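Local coordinates for NADH-rubredoxin oxidoreductase (Clostridium acetobutylicum, PDB 3KLJ), which uses NADH, through its bound FAD, to reduce rubredoxin, which carries the electrons on to the dioxygen-scavenging enzymes of an obligate anaerobe, at residues K8-G21 with E101-G113. Numbering follows the deposited sequence.
Sequences KSTKILILGAGPAG and EKIKYEKLIIASG. With FAD (flavin-adenine dinucleotide), chain B.
Leu13 and Leu15 join strand 12-15 to strand 107-110 in parallel register: Leu13 N bonds Lys107 O, Ile109 N bonds Leu13 O (N-H...O angles 174° and 172°), Leu15 N bonds Ile109 O and Ala111 N bonds Leu15 O. On one face, Leu13 CD1 lies alongside Leu108 CD1 (3.7 Å), while the Ile103 side chain crosses that of Leu13 at about a right angle, CG2 to CG 3.8 Å. With Leu108 CG anti to the backbone N and chi2 of 64°, CD1 is turned toward Leu13. The other face carries Ile12 CG2 against Ile109 CD1 (3.9 Å). Where the strand pair starts, Lys11 O accepts Lys107 N nearly straight on (2.8 Å) and Glu106 N at a more bent angle (3.0 Å). At its far end Ala111 CB packs on Gly21 N (3.5 Å); a side chain at Gly21 would run into Gly16 O, so its absence lets the helix start pack there. Gly16, Gly18 and Gly21 fit the GxGxxG pattern of dinucleotide-binding Rossmann folds. The Ala20 amide directly (N to O1P 2.7 Å), and the Gly18 and Gly21 amides through a water that also donates to Ala111 O, hold one FAD phosphate oxygen at the helix N-terminus, whose dipole probably helps stabilise its charge.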
ATOM      1  N   LYS A   8     -28.036 -15.266 -10.544  1.00 45.40           N
ATOM      2  CA  LYS A   8     -26.740 -15.456 -11.258  1.00 44.49           C
ATOM      3  C   LYS A   8     -25.787 -16.398 -10.512  1.00 43.11           C
ATOM      4  O   LYS A   8     -25.736 -16.401  -9.270  1.00 43.65           O
ATOM      5  CB  LYS A   8     -26.077 -14.099 -11.510  1.00 45.49           C
ATOM      6  CG  LYS A   8     -26.661 -13.325 -12.716  1.00 47.54           C
ATOM      7  CD  LYS A   8     -26.763 -11.808 -12.466  1.00 50.87           C
ATOM      8  CE  LYS A   8     -25.405 -11.109 -12.434  1.00 52.44           C
ATOM      9  NZ  LYS A   8     -24.774 -11.062 -13.784  1.00 54.05           N
ATOM     10  N   SER A   9     -25.047 -17.198 -11.277  1.00 40.41           N
ATOM     11  CA  SER A   9     -24.078 -18.145 -10.732  1.00 37.75           C
ATOM     12  C   SER A   9     -22.898 -18.321 -11.686  1.00 35.99           C
ATOM     13  O   SER A   9     -23.088 -18.400 -12.902  1.00 35.68           O
ATOM     14  CB  SER A   9     -24.738 -19.498 -10.456  1.00 37.86           C
ATOM     15  OG  SER A   9     -24.844 -20.267 -11.637  1.00 37.67           O
ATOM     16  N   THR A  10     -21.688 -18.371 -11.129  1.00 33.43           N
ATOM     17  CA  THR A  10     -20.456 -18.525 -11.913  1.00 31.17           C
ATOM     18  C   THR A  10     -19.538 -19.568 -11.295  1.00 29.23           C
ATOM     19  O   THR A  10     -19.785 -20.021 -10.178  1.00 29.06           O
ATOM     20  CB  THR A  10     -19.666 -17.190 -12.035  1.00 31.40           C
ATOM     21  OG1 THR A  10     -19.504 -16.595 -10.739  1.00 31.35           O
ATOM     22  CG2 THR A  10     -20.393 -16.229 -12.936  1.00 32.06           C
ATOM     23  N   LYS A  11     -18.493 -19.957 -12.027  1.00 27.31           N
ATOM     24  CA  LYS A  11     -17.471 -20.865 -11.509  0.50 26.28           C
ATOM     25  C   LYS A  11     -16.575 -20.101 -10.526  1.00 25.69           C
ATOM     26  O   LYS A  11     -16.527 -20.418  -9.330  1.00 25.22           O
ATOM     27  CB  LYS A  11     -16.629 -21.458 -12.651  0.50 26.30           C
ATOM     28  CG  LYS A  11     -17.147 -22.761 -13.279  0.50 26.30           C
ATOM     29  CD  LYS A  11     -18.400 -22.559 -14.111  0.50 25.65           C
ATOM     30  CE  LYS A  11     -18.430 -23.498 -15.313  0.50 25.90           C
ATOM     31  NZ  LYS A  11     -18.189 -24.918 -14.932  0.50 26.02           N
ATOM     32  N   ILE A  12     -15.879 -19.088 -11.046  1.00 24.26           N
ATOM     33  CA  ILE A  12     -14.976 -18.262 -10.242  1.00 23.23           C
ATOM     34  C   ILE A  12     -15.569 -16.883  -9.998  1.00 22.24           C
ATOM     35  O   ILE A  12     -15.795 -16.106 -10.944  1.00 21.69           O
ATOM     36  CB  ILE A  12     -13.581 -18.123 -10.897  1.00 23.46           C
ATOM     37  CG1 ILE A  12     -13.022 -19.509 -11.255  1.00 23.93           C
ATOM     38  CG2 ILE A  12     -12.637 -17.318  -9.993  1.00 22.96           C
ATOM     39  CD1 ILE A  12     -11.566 -19.503 -11.561  1.00 25.84           C
ATOM     40  N   LEU A  13     -15.829 -16.605  -8.724  1.00 20.81           N
ATOM     41  CA  LEU A  13     -16.281 -15.300  -8.279  1.00 20.32           C
ATOM     42  C   LEU A  13     -15.105 -14.553  -7.674  1.00 20.04           C
ATOM     43  O   LEU A  13     -14.457 -15.049  -6.752  1.00 19.35           O
ATOM     44  CB  LEU A  13     -17.363 -15.428  -7.216  1.00 20.30           C
ATOM     45  CG  LEU A  13     -18.575 -14.499  -7.302  1.00 21.51           C
ATOM     46  CD1 LEU A  13     -19.108 -14.126  -5.917  1.00 21.27           C
ATOM     47  CD2 LEU A  13     -18.330 -13.263  -8.162  1.00 18.21           C
ATOM     48  N   ILE A  14     -14.846 -13.362  -8.204  1.00 19.87           N
ATOM     49  CA  ILE A  14     -13.782 -12.504  -7.702  1.00 19.57           C
ATOM     50  C   ILE A  14     -14.390 -11.278  -7.027  1.00 19.60           C
ATOM     51  O   ILE A  14     -15.048 -10.447  -7.675  1.00 19.38           O
ATOM     52  CB  ILE A  14     -12.798 -12.117  -8.830  1.00 19.80           C
ATOM     53  CG1 ILE A  14     -12.072 -13.366  -9.339  1.00 19.58           C
ATOM     54  CG2 ILE A  14     -11.784 -11.079  -8.351  1.00 19.24           C
ATOM     55  CD1 ILE A  14     -11.252 -13.127 -10.577  1.00 19.26           C
ATOM     56  N   LEU A  15     -14.165 -11.181  -5.721  1.00 19.54           N
ATOM     57  CA  LEU A  15     -14.704 -10.113  -4.898  1.00 19.89           C
ATOM     58  C   LEU A  15     -13.691  -8.970  -4.778  1.00 20.05           C
ATOM     59  O   LEU A  15     -12.744  -9.036  -3.979  1.00 20.61           O
ATOM     60  CB  LEU A  15     -15.087 -10.680  -3.525  1.00 20.09           C
ATOM     61  CG  LEU A  15     -16.158  -9.985  -2.687  1.00 20.69           C
ATOM     62  CD1 LEU A  15     -16.650 -10.903  -1.533  1.00 19.48           C
ATOM     63  CD2 LEU A  15     -15.653  -8.640  -2.147  1.00 21.57           C
ATOM     64  N   GLY A  16     -13.904  -7.934  -5.587  1.00 19.77           N
ATOM     65  CA  GLY A  16     -13.017  -6.784  -5.686  1.00 19.54           C
ATOM     66  C   GLY A  16     -12.256  -6.788  -7.002  1.00 19.40           C
ATOM     67  O   GLY A  16     -11.662  -7.804  -7.376  1.00 19.55           O
ATOM     68  N   ALA A  17     -12.265  -5.658  -7.706  1.00 19.19           N
ATOM     69  CA  ALA A  17     -11.580  -5.555  -8.989  1.00 18.75           C
ATOM     70  C   ALA A  17     -10.476  -4.484  -8.974  1.00 18.91           C
ATOM     71  O   ALA A  17     -10.539  -3.478  -9.678  1.00 19.23           O
ATOM     72  CB  ALA A  17     -12.582  -5.327 -10.117  1.00 19.03           C
ATOM     73  N   GLY A  18      -9.476  -4.710  -8.135  1.00 18.59           N
ATOM     74  CA  GLY A  18      -8.257  -3.930  -8.164  1.00 18.58           C
ATOM     75  C   GLY A  18      -7.185  -4.798  -8.796  1.00 18.34           C
ATOM     76  O   GLY A  18      -7.504  -5.803  -9.449  1.00 18.83           O
ATOM     77  N   PRO A  19      -5.909  -4.433  -8.600  1.00 18.33           N
ATOM     78  CA  PRO A  19      -4.785  -5.204  -9.162  1.00 17.84           C
ATOM     79  C   PRO A  19      -4.781  -6.683  -8.746  1.00 17.85           C
ATOM     80  O   PRO A  19      -4.471  -7.551  -9.576  1.00 18.24           O
ATOM     81  CB  PRO A  19      -3.555  -4.462  -8.625  1.00 17.37           C
ATOM     82  CG  PRO A  19      -4.048  -3.031  -8.478  1.00 17.86           C
ATOM     83  CD  PRO A  19      -5.455  -3.171  -7.975  1.00 18.07           C
ATOM     84  N   ALA A  20      -5.151  -6.980  -7.503  1.00 17.18           N
ATOM     85  CA  ALA A  20      -5.162  -8.378  -7.049  1.00 17.26           C
ATOM     86  C   ALA A  20      -6.241  -9.180  -7.750  1.00 17.29           C
ATOM     87  O   ALA A  20      -5.951 -10.236  -8.324  1.00 17.28           O
ATOM     88  CB  ALA A  20      -5.302  -8.488  -5.529  1.00 17.02           C
ATOM     89  N   GLY A  21      -7.477  -8.673  -7.709  1.00 17.06           N
ATOM     90  CA  GLY A  21      -8.585  -9.255  -8.461  1.00 17.22           C
ATOM     91  C   GLY A  21      -8.282  -9.431  -9.941  1.00 17.58           C
ATOM     92  O   GLY A  21      -8.538 -10.496 -10.519  1.00 17.93           O
ATOM     93  N   GLU A 101     -29.258  -8.643  -4.159  1.00 27.97           N
ATOM     94  CA  GLU A 101     -28.982  -9.660  -5.168  1.00 28.18           C
ATOM     95  C   GLU A 101     -27.929 -10.665  -4.676  1.00 27.77           C
ATOM     96  O   GLU A 101     -26.928 -10.281  -4.062  1.00 27.53           O
ATOM     97  CB  GLU A 101     -28.473  -8.962  -6.434  1.00 28.34           C
ATOM     98  CG  GLU A 101     -28.818  -9.662  -7.739  1.00 30.44           C
ATOM     99  CD  GLU A 101     -27.798  -9.411  -8.842  1.00 33.02           C
ATOM    100  OE1 GLU A 101     -27.683 -10.280  -9.729  1.00 34.42           O
ATOM    101  OE2 GLU A 101     -27.107  -8.362  -8.826  1.00 34.07           O
ATOM    102  N   LYS A 102     -28.151 -11.949  -4.950  1.00 27.30           N
ATOM    103  CA  LYS A 102     -27.189 -12.986  -4.566  1.00 26.98           C
ATOM    104  C   LYS A 102     -26.487 -13.597  -5.770  1.00 26.39           C
ATOM    105  O   LYS A 102     -27.078 -13.721  -6.846  1.00 26.09           O
ATOM    106  CB  LYS A 102     -27.865 -14.084  -3.747  1.00 27.16           C
ATOM    107  CG  LYS A 102     -28.104 -13.712  -2.299  1.00 28.23           C
ATOM    108  CD  LYS A 102     -29.054 -14.695  -1.640  1.00 30.31           C
ATOM    109  CE  LYS A 102     -29.351 -14.301  -0.202  1.00 32.39           C
ATOM    110  NZ  LYS A 102     -29.985 -12.952  -0.088  1.00 33.68           N
ATOM    111  N   ILE A 103     -25.224 -13.974  -5.582  1.00 25.44           N
ATOM    112  CA  ILE A 103     -24.462 -14.673  -6.617  1.00 24.81           C
ATOM    113  C   ILE A 103     -23.877 -15.980  -6.085  1.00 24.04           C
ATOM    114  O   ILE A 103     -23.188 -15.989  -5.062  1.00 23.87           O
ATOM    115  CB  ILE A 103     -23.349 -13.773  -7.226  1.00 25.14           C
ATOM    116  CG1 ILE A 103     -23.966 -12.713  -8.150  1.00 25.30           C
ATOM    117  CG2 ILE A 103     -22.324 -14.610  -8.006  1.00 25.41           C
ATOM    118  CD1 ILE A 103     -23.117 -11.481  -8.333  1.00 26.23           C
ATOM    119  N   LYS A 104     -24.164 -17.075  -6.786  1.00 23.01           N
ATOM    120  CA  LYS A 104     -23.600 -18.380  -6.460  1.00 22.31           C
ATOM    121  C   LYS A 104     -22.247 -18.573  -7.135  1.00 21.65           C
ATOM    122  O   LYS A 104     -22.060 -18.190  -8.291  1.00 22.22           O
ATOM    123  CB  LYS A 104     -24.570 -19.513  -6.837  1.00 22.19           C
ATOM    124  CG  LYS A 104     -24.134 -20.904  -6.353  1.00 22.28           C
ATOM    125  CD  LYS A 104     -25.312 -21.780  -5.921  1.00 22.49           C
ATOM    126  CE  LYS A 104     -26.127 -22.294  -7.104  1.00 23.06           C
ATOM    127  NZ  LYS A 104     -27.220 -23.226  -6.680  1.00 23.26           N
ATOM    128  N   TYR A 105     -21.310 -19.164  -6.401  1.00 20.61           N
ATOM    129  CA  TYR A 105     -19.975 -19.445  -6.916  1.00 20.20           C
ATOM    130  C   TYR A 105     -19.609 -20.903  -6.688  1.00 20.29           C
ATOM    131  O   TYR A 105     -20.212 -21.564  -5.852  1.00 18.97           O
ATOM    132  CB  TYR A 105     -18.938 -18.543  -6.227  1.00 20.22           C
ATOM    133  CG  TYR A 105     -18.794 -18.765  -4.730  1.00 20.43           C
ATOM    134  CD1 TYR A 105     -17.985 -19.792  -4.235  1.00 20.35           C
ATOM    135  CD2 TYR A 105     -19.459 -17.948  -3.810  1.00 20.16           C
ATOM    136  CE1 TYR A 105     -17.842 -20.007  -2.873  1.00 19.80           C
ATOM    137  CE2 TYR A 105     -19.319 -18.153  -2.438  1.00 19.32           C
ATOM    138  CZ  TYR A 105     -18.507 -19.187  -1.982  1.00 19.92           C
ATOM    139  OH  TYR A 105     -18.356 -19.419  -0.636  1.00 21.70           O
ATOM    140  N   GLU A 106     -18.604 -21.389  -7.416  1.00 20.54           N
ATOM    141  CA  GLU A 106     -17.968 -22.667  -7.090  1.00 21.23           C
ATOM    142  C   GLU A 106     -16.694 -22.362  -6.290  1.00 20.84           C
ATOM    143  O   GLU A 106     -16.387 -23.034  -5.303  1.00 20.93           O
ATOM    144  CB  GLU A 106     -17.643 -23.473  -8.352  1.00 21.41           C
ATOM    145  CG  GLU A 106     -18.833 -23.710  -9.285  1.00 24.69           C
ATOM    146  CD  GLU A 106     -18.519 -24.683 -10.423  1.00 28.81           C
ATOM    147  OE1 GLU A 106     -17.393 -25.234 -10.444  1.00 31.06           O
ATOM    148  OE2 GLU A 106     -19.397 -24.899 -11.295  1.00 30.44           O
ATOM    149  N   LYS A 107     -15.957 -21.347  -6.732  1.00 20.82           N
ATOM    150  CA  LYS A 107     -14.822 -20.814  -5.980  1.00 20.68           C
ATOM    151  C   LYS A 107     -14.908 -19.301  -5.816  1.00 20.01           C
ATOM    152  O   LYS A 107     -15.314 -18.589  -6.744  1.00 19.65           O
ATOM    153  CB  LYS A 107     -13.502 -21.190  -6.648  1.00 21.40           C
ATOM    154  CG  LYS A 107     -12.886 -22.443  -6.074  1.00 22.85           C
ATOM    155  CD  LYS A 107     -12.988 -23.608  -6.991  1.00 24.11           C
ATOM    156  CE  LYS A 107     -12.249 -24.781  -6.372  1.00 25.81           C
ATOM    157  NZ  LYS A 107     -12.281 -25.954  -7.278  1.00 27.72           N
ATOM    158  N   LEU A 108     -14.533 -18.826  -4.628  1.00 18.98           N
ATOM    159  CA  LEU A 108     -14.567 -17.412  -4.297  1.00 17.86           C
ATOM    160  C   LEU A 108     -13.157 -16.901  -4.025  1.00 17.94           C
ATOM    161  O   LEU A 108     -12.428 -17.463  -3.199  1.00 17.26           O
ATOM    162  CB  LEU A 108     -15.468 -17.163  -3.072  1.00 17.67           C
ATOM    163  CG  LEU A 108     -15.626 -15.714  -2.579  1.00 17.41           C
ATOM    164  CD1 LEU A 108     -16.319 -14.836  -3.623  1.00 16.19           C
ATOM    165  CD2 LEU A 108     -16.361 -15.626  -1.247  1.00 15.41           C
ATOM    166  N   ILE A 109     -12.770 -15.838  -4.722  1.00 17.11           N
ATOM    167  CA  ILE A 109     -11.485 -15.200  -4.462  1.00 17.32           C
ATOM    168  C   ILE A 109     -11.746 -13.814  -3.888  1.00 17.56           C
ATOM    169  O   ILE A 109     -12.321 -12.956  -4.573  1.00 18.06           O
ATOM    170  CB  ILE A 109     -10.644 -15.093  -5.746  1.00 17.48           C
ATOM    171  CG1 ILE A 109     -10.364 -16.496  -6.316  1.00 17.54           C
ATOM    172  CG2 ILE A 109      -9.357 -14.311  -5.491  1.00 16.51           C
ATOM    173  CD1 ILE A 109      -9.671 -16.480  -7.672  1.00 16.55           C
ATOM    174  N   ILE A 110     -11.354 -13.606  -2.635  1.00 17.22           N
ATOM    175  CA  ILE A 110     -11.532 -12.303  -1.974  1.00 17.18           C
ATOM    176  C   ILE A 110     -10.318 -11.396  -2.207  1.00 17.29           C
ATOM    177  O   ILE A 110      -9.201 -11.674  -1.735  1.00 16.86           O
ATOM    178  CB  ILE A 110     -11.798 -12.458  -0.450  1.00 16.92           C
ATOM    179  CG1 ILE A 110     -13.019 -13.341  -0.203  1.00 17.03           C
ATOM    180  CG2 ILE A 110     -11.978 -11.084   0.206  1.00 16.30           C
ATOM    181  CD1 ILE A 110     -13.183 -13.799   1.268  1.00 16.09           C
ATOM    182  N   ALA A 111     -10.552 -10.305  -2.932  1.00 17.72           N
ATOM    183  CA  ALA A 111      -9.497  -9.382  -3.326  1.00 18.11           C
ATOM    184  C   ALA A 111      -9.968  -7.934  -3.087  1.00 18.30           C
ATOM    185  O   ALA A 111      -9.870  -7.073  -3.960  1.00 17.91           O
ATOM    186  CB  ALA A 111      -9.128  -9.622  -4.795  1.00 18.16           C
ATOM    187  N   SER A 112     -10.487  -7.691  -1.886  1.00 18.45           N
ATOM    188  CA  SER A 112     -11.197  -6.446  -1.570  1.00 18.12           C
ATOM    189  C   SER A 112     -10.276  -5.328  -1.073  1.00 18.31           C
ATOM    190  O   SER A 112     -10.751  -4.278  -0.653  1.00 18.12           O
ATOM    191  CB  SER A 112     -12.279  -6.723  -0.531  1.00 17.99           C
ATOM    192  OG  SER A 112     -11.705  -7.367   0.597  1.00 18.10           O
ATOM    193  N   GLY A 113      -8.963  -5.551  -1.123  1.00 18.14           N
ATOM    194  CA  GLY A 113      -7.996  -4.493  -0.832  1.00 18.56           C
ATOM    195  C   GLY A 113      -8.079  -3.831   0.540  1.00 19.11           C
ATOM    196  O   GLY A 113      -8.332  -4.492   1.553  1.00 19.06           O
TER
HETATM  197  PA  FAD B 401      -7.238  -2.571  -4.161  1.00 18.30           P
HETATM  198  O1A FAD B 401      -7.681  -1.728  -2.995  1.00 18.60           O
HETATM  199  O2A FAD B 401      -6.321  -1.830  -5.104  1.00 19.35           O
HETATM  200  O5B FAD B 401      -8.518  -3.108  -4.949  1.00 21.06           O
HETATM  201  C5B FAD B 401      -9.601  -3.703  -4.258  1.00 20.91           C
HETATM  202  C4B FAD B 401     -10.909  -3.347  -4.965  1.00 21.12           C
HETATM  203  O4B FAD B 401     -11.991  -4.043  -4.349  1.00 19.85           O
HETATM  204  C3B FAD B 401     -11.218  -1.857  -4.837  1.00 21.12           C
HETATM  205  O3B FAD B 401     -11.503  -1.330  -6.123  1.00 23.72           O
HETATM  206  C2B FAD B 401     -12.429  -1.780  -3.927  1.00 21.25           C
HETATM  207  O2B FAD B 401     -13.323  -0.755  -4.301  1.00 23.46           O
HETATM  208  C1B FAD B 401     -13.067  -3.149  -4.120  1.00 20.89           C
HETATM  209  N9A FAD B 401     -13.888  -3.586  -2.976  1.00 21.12           N
HETATM  210  C8A FAD B 401     -13.668  -3.343  -1.646  1.00 21.82           C
HETATM  211  N7A FAD B 401     -14.659  -3.926  -0.932  1.00 21.27           N
HETATM  212  C5A FAD B 401     -15.505  -4.544  -1.781  1.00 21.30           C
HETATM  213  C6A FAD B 401     -16.675  -5.276  -1.577  1.00 21.45           C
HETATM  214  N6A FAD B 401     -17.290  -5.238  -0.393  1.00 20.16           N
HETATM  215  N1A FAD B 401     -17.342  -5.790  -2.675  1.00 20.91           N
HETATM  216  C2A FAD B 401     -16.860  -5.584  -3.955  1.00 20.44           C
HETATM  217  N3A FAD B 401     -15.706  -4.848  -4.148  1.00 21.51           N
HETATM  218  C4A FAD B 401     -15.034  -4.338  -3.074  1.00 21.55           C
HETATM  219  N1  FAD B 401       2.018   0.081  -3.493  1.00 20.18           N
HETATM  220  C2  FAD B 401       3.346  -0.108  -3.812  1.00 21.45           C
HETATM  221  O2  FAD B 401       3.815  -1.233  -3.788  1.00 21.38           O
HETATM  222  N3  FAD B 401       4.143   0.954  -4.187  1.00 20.29           N
HETATM  223  C4  FAD B 401       3.617   2.223  -4.229  1.00 21.27           C
HETATM  224  O4  FAD B 401       4.361   3.154  -4.554  1.00 20.99           O
HETATM  225  C4X FAD B 401       2.272   2.435  -3.893  1.00 20.65           C
HETATM  226  N5  FAD B 401       1.715   3.704  -3.936  1.00 19.24           N
HETATM  227  C5X FAD B 401       0.387   3.903  -3.608  1.00 18.91           C
HETATM  228  C6  FAD B 401      -0.167   5.189  -3.648  1.00 18.36           C
HETATM  229  C7  FAD B 401      -1.522   5.372  -3.324  1.00 17.62           C
HETATM  230  C7M FAD B 401      -2.120   6.747  -3.364  1.00 17.50           C
HETATM  231  C8  FAD B 401      -2.307   4.281  -2.952  1.00 17.67           C
HETATM  232  C8M FAD B 401      -3.762   4.449  -2.592  1.00 16.29           C
HETATM  233  C9  FAD B 401      -1.748   3.009  -2.909  1.00 17.60           C
HETATM  234  C9A FAD B 401      -0.404   2.814  -3.241  1.00 19.92           C
HETATM  235  N10 FAD B 401       0.148   1.534  -3.203  1.00 19.59           N
HETATM  236  C10 FAD B 401       1.477   1.348  -3.529  1.00 20.39           C
HETATM  237  C1' FAD B 401      -0.687   0.369  -2.787  1.00 19.11           C
HETATM  238  C2' FAD B 401      -1.220  -0.421  -3.963  1.00 19.92           C
HETATM  239  O2' FAD B 401      -2.110   0.404  -4.688  1.00 21.00           O
HETATM  240  C3' FAD B 401      -1.947  -1.625  -3.400  1.00 19.07           C
HETATM  241  O3' FAD B 401      -1.018  -2.490  -2.774  1.00 21.52           O
HETATM  242  C4' FAD B 401      -2.701  -2.418  -4.455  1.00 19.39           C
HETATM  243  O4' FAD B 401      -3.623  -1.581  -5.142  1.00 18.88           O
HETATM  244  C5' FAD B 401      -3.482  -3.524  -3.757  1.00 18.13           C
HETATM  245  O5' FAD B 401      -4.317  -4.117  -4.718  1.00 18.38           O
HETATM  246  P   FAD B 401      -5.595  -4.938  -4.251  1.00 17.46           P
HETATM  247  O1P FAD B 401      -6.277  -5.514  -5.481  1.00 18.90           O
HETATM  248  O2P FAD B 401      -5.235  -5.962  -3.204  1.00 18.74           O
HETATM  249  O3P FAD B 401      -6.545  -3.866  -3.505  1.00 17.98           O
HETATM  250  O   HOH W   1      -8.499  -6.500  -6.282  1.00 15.66           O